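McyG protein (Microcystis aeruginosa PCC 7806, PDB 4R0M) probably activates phenylalanine or a related starter acid as its acyl-adenylate and passes it to a carrier domain in microcystin synthesis. Local coordinates at residues L219-L224 with S271-F276. Residues are numbered along the deposited sequence; the frame is centred on the assembly and turned at random.
Sequences LNWMPL and SWSPNF. With FA5 (adenosine-5'-[phenylalaninyl-phosphate]), chain C.
The indole of Trp272 has Met222 on one face, and the phenylalanyl-adenylate reaches over the other. These groups sit at the C-terminal ends of strands 217-220 and 270-273, adjacent and parallel in the large mixed sheet of an adenylation domain of the ANL superfamily. Methylene CG of Met222 sits over the six-membered ring, 3.8 Å from its centroid, a CH-pi contact; the selenium of this selenomethionine stands farther above the same face, a Met-aromatic contact at 5.0 Å from that centroid. Over the opposite face, offset toward the rim, comes CD2 of the ligand's phenyl ring, 3.3 Å from Trp272 CZ2. Alongside the indole runs the amide of Asn220, their planes only 16° apart. Met222 covers a second indole too, its CE methyl lying over the centre of the Trp221 ring.

Trp272 forms part of the pocket that holds the ligand's side chain. With CG anti to the backbone N (chi1 157°), it carries its indole across to Met222, while NE1 is hydrogen-bonded to the carbonyl of Ala304. An alanine in place of Trp272 is likely to leave the ligand's phenyl ring and the Met222 chain without the surface that separates them, and the Ala304 carbonyl without its indole donor.

The Met222 chain, bent at chi2 and chi3, brings SE tip to tip with Pro274, 3.8 Å from its CD. The backbone of Met222 is held by Asn220: OD1 accepts from Met222 N in an Asx turn, the N-H coming from above the plane of the Asn220 side-chain carbonyl rather than along a lone pair, and ND2 donates to Met222 O as well as bonding His246. One step earlier on the strands, Ser271 OG donates to Leu219 O at 2.8 Å, tilted 30° from the carbonyl plane.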
loop_
_atom_site.group_PDB
_atom_site.type_symbol
_atom_site.label_atom_id
_atom_site.label_comp_id
_atom_site.label_asym_id
_atom_site.label_seq_id
_atom_site.Cartn_x
_atom_site.Cartn_y
_atom_site.Cartn_z
ATOM N N LEU A 219 -14.278 2.556 3.853
ATOM C CA LEU A 219 -14.286 1.818 2.592
ATOM C C LEU A 219 -12.865 1.608 2.076
ATOM O O LEU A 219 -12.114 2.567 1.872
ATOM C CB LEU A 219 -15.152 2.525 1.540
ATOM C CG LEU A 219 -15.301 1.880 0.153
ATOM C CD1 LEU A 219 -16.664 2.179 -0.448
ATOM C CD2 LEU A 219 -14.197 2.314 -0.802
ATOM N N ASN A 220 -12.511 0.341 1.872
ATOM C CA ASN A 220 -11.231 -0.032 1.295
ATOM C C ASN A 220 -11.407 -0.694 -0.066
ATOM O O ASN A 220 -12.302 -1.522 -0.251
ATOM C CB ASN A 220 -10.476 -0.983 2.224
ATOM C CG ASN A 220 -9.204 -1.522 1.597
ATOM O OD1 ASN A 220 -8.256 -0.782 1.347
ATOM N ND2 ASN A 220 -9.183 -2.822 1.333
ATOM N N TRP A 221 -10.548 -0.327 -1.012
ATOM C CA TRP A 221 -10.518 -1.012 -2.301
ATOM C C TRP A 221 -9.130 -1.451 -2.695
ATOM O O TRP A 221 -8.891 -1.832 -3.838
ATOM C CB TRP A 221 -11.200 -0.188 -3.389
ATOM C CG TRP A 221 -10.530 1.124 -3.709
ATOM C CD1 TRP A 221 -10.570 2.304 -2.971
ATOM C CD2 TRP A 221 -9.718 1.441 -4.893
ATOM N NE1 TRP A 221 -9.848 3.293 -3.590
ATOM C CE2 TRP A 221 -9.313 2.843 -4.747
ATOM C CE3 TRP A 221 -9.289 0.726 -6.010
ATOM C CZ2 TRP A 221 -8.520 3.481 -5.693
ATOM C CZ3 TRP A 221 -8.491 1.380 -6.956
ATOM C CH2 TRP A 221 -8.116 2.722 -6.800
HETATM N N MSE A 222 -8.203 -1.452 -1.762
HETATM C CA MSE A 222 -6.875 -1.968 -1.964
HETATM C C MSE A 222 -6.839 -3.404 -1.619
HETATM O O MSE A 222 -7.658 -3.819 -0.865
HETATM C CB MSE A 222 -5.892 -1.263 -1.064
HETATM C CG MSE A 222 -5.623 0.189 -1.427
HETATM SE SE MSE A 222 -4.926 0.648 -3.171
HETATM C CE MSE A 222 -6.529 1.333 -3.920
ATOM N N PRO A 223 -5.936 -4.182 -2.165
ATOM C CA PRO A 223 -5.894 -5.611 -1.835
ATOM C C PRO A 223 -5.606 -5.854 -0.353
ATOM O O PRO A 223 -4.860 -5.098 0.269
ATOM C CB PRO A 223 -4.757 -6.158 -2.713
ATOM C CG PRO A 223 -3.991 -4.967 -3.166
ATOM C CD PRO A 223 -4.963 -3.828 -3.213
ATOM N N LEU A 224 -6.198 -6.914 0.187
ATOM C CA LEU A 224 -6.217 -7.155 1.627
ATOM C C LEU A 224 -4.888 -7.565 2.248
ATOM O O LEU A 224 -4.745 -7.523 3.467
ATOM C CB LEU A 224 -7.303 -8.175 1.985
ATOM C CG LEU A 224 -8.771 -7.764 1.826
ATOM C CD1 LEU A 224 -9.668 -8.916 2.240
ATOM C CD2 LEU A 224 -9.105 -6.526 2.641
ATOM N N SER A 271 -11.902 6.850 3.758
ATOM C CA SER A 271 -11.399 6.028 2.655
ATOM C C SER A 271 -9.951 6.385 2.318
ATOM O O SER A 271 -9.383 7.312 2.902
ATOM C CB SER A 271 -12.298 6.147 1.419
ATOM O OG SER A 271 -12.116 5.029 0.565
ATOM N N TRP A 272 -9.365 5.645 1.376
ATOM C CA TRP A 272 -7.943 5.775 1.052
ATOM C C TRP A 272 -7.577 5.216 -0.300
ATOM O O TRP A 272 -8.147 4.219 -0.755
ATOM C CB TRP A 272 -7.095 5.130 2.156
ATOM C CG TRP A 272 -5.710 4.691 1.736
ATOM C CD1 TRP A 272 -4.649 5.492 1.308
ATOM C CD2 TRP A 272 -5.185 3.321 1.707
ATOM N NE1 TRP A 272 -3.547 4.729 1.018
ATOM C CE2 TRP A 272 -3.799 3.422 1.234
ATOM C CE3 TRP A 272 -5.705 2.068 2.010
ATOM C CZ2 TRP A 272 -2.994 2.303 1.080
ATOM C CZ3 TRP A 272 -4.882 0.948 1.851
ATOM C CH2 TRP A 272 -3.559 1.065 1.399
ATOM N N SER A 273 -6.627 5.888 -0.951
ATOM C CA SER A 273 -5.929 5.372 -2.131
ATOM C C SER A 273 -4.587 6.092 -2.275
ATOM O O SER A 273 -4.396 7.168 -1.698
ATOM C CB SER A 273 -6.768 5.569 -3.396
ATOM O OG SER A 273 -6.616 6.877 -3.919
ATOM N N PRO A 274 -3.642 5.505 -3.039
ATOM C CA PRO A 274 -2.412 6.234 -3.349
ATOM C C PRO A 274 -2.672 7.343 -4.360
ATOM O O PRO A 274 -3.768 7.426 -4.921
ATOM C CB PRO A 274 -1.501 5.159 -3.964
ATOM C CG PRO A 274 -2.132 3.853 -3.620
ATOM C CD PRO A 274 -3.602 4.135 -3.577
ATOM N N ASN A 275 -1.661 8.177 -4.587
ATOM C CA ASN A 275 -1.781 9.337 -5.466
ATOM C C ASN A 275 -2.332 9.051 -6.868
ATOM O O ASN A 275 -3.149 9.825 -7.376
ATOM C CB ASN A 275 -0.443 10.071 -5.564
ATOM C CG ASN A 275 -0.547 11.363 -6.347
ATOM O OD1 ASN A 275 -0.993 12.389 -5.826
ATOM N ND2 ASN A 275 -0.135 11.321 -7.612
ATOM N N PHE A 276 -1.901 7.949 -7.484
ATOM C CA PHE A 276 -2.287 7.643 -8.867
ATOM C C PHE A 276 -3.801 7.530 -9.061
ATOM O O PHE A 276 -4.331 7.908 -10.110
ATOM C CB PHE A 276 -1.570 6.386 -9.395
ATOM C CG PHE A 276 -2.091 5.093 -8.825
ATOM C CD1 PHE A 276 -3.221 4.478 -9.361
ATOM C CD2 PHE A 276 -1.442 4.477 -7.764
ATOM C CE1 PHE A 276 -3.702 3.290 -8.835
ATOM C CE2 PHE A 276 -1.913 3.284 -7.239
ATOM C CZ PHE A 276 -3.045 2.690 -7.774
HETATM C C FA5 C . 2.773 1.465 2.231
HETATM O O FA5 C . 2.780 1.733 1.036
HETATM C CA FA5 C . 2.107 2.398 3.211
HETATM N N FA5 C . 2.650 3.700 2.906
HETATM C CB FA5 C . 0.583 2.443 3.033
HETATM C CG FA5 C . -0.235 3.449 3.852
HETATM C CD1 FA5 C . 0.312 4.557 4.500
HETATM C CD2 FA5 C . -1.621 3.259 3.949
HETATM C CE1 FA5 C . -0.498 5.439 5.228
HETATM C CE2 FA5 C . -2.441 4.137 4.667
HETATM C CZ FA5 C . -1.875 5.234 5.313
HETATM P P FA5 C . 4.908 -0.217 2.138
HETATM O OP1 FA5 C . 4.724 -1.076 0.915
HETATM O OP2 FA5 C . 5.675 -0.777 3.309
HETATM O OP3 FA5 C . 3.446 0.245 2.674
HETATM O "O5'" FA5 C . 5.645 1.127 1.639
HETATM C "C5'" FA5 C . 6.050 2.161 2.533
HETATM C "C4'" FA5 C . 6.774 3.228 1.726
HETATM O "O4'" FA5 C . 5.900 3.891 0.803
HETATM C "C3'" FA5 C . 7.334 4.342 2.587
HETATM O "O3'" FA5 C . 8.582 3.987 3.179
HETATM C "C2'" FA5 C . 7.478 5.466 1.588
HETATM O "O2'" FA5 C . 8.698 5.330 0.851
HETATM C "C1'" FA5 C . 6.318 5.249 0.639
HETATM N N9 FA5 C . 5.221 6.181 1.007
HETATM C C8 FA5 C . 4.111 5.856 1.694
HETATM N N7 FA5 C . 3.299 6.928 1.868
HETATM C C5 FA5 C . 3.898 7.982 1.288
HETATM C C6 FA5 C . 3.592 9.422 1.100
HETATM N N6 FA5 C . 2.451 9.965 1.584
HETATM N N1 FA5 C . 4.492 10.182 0.430
HETATM C C2 FA5 C . 5.637 9.660 -0.056
HETATM N N3 FA5 C . 5.976 8.363 0.071
HETATM C C4 FA5 C . 5.167 7.487 0.723
#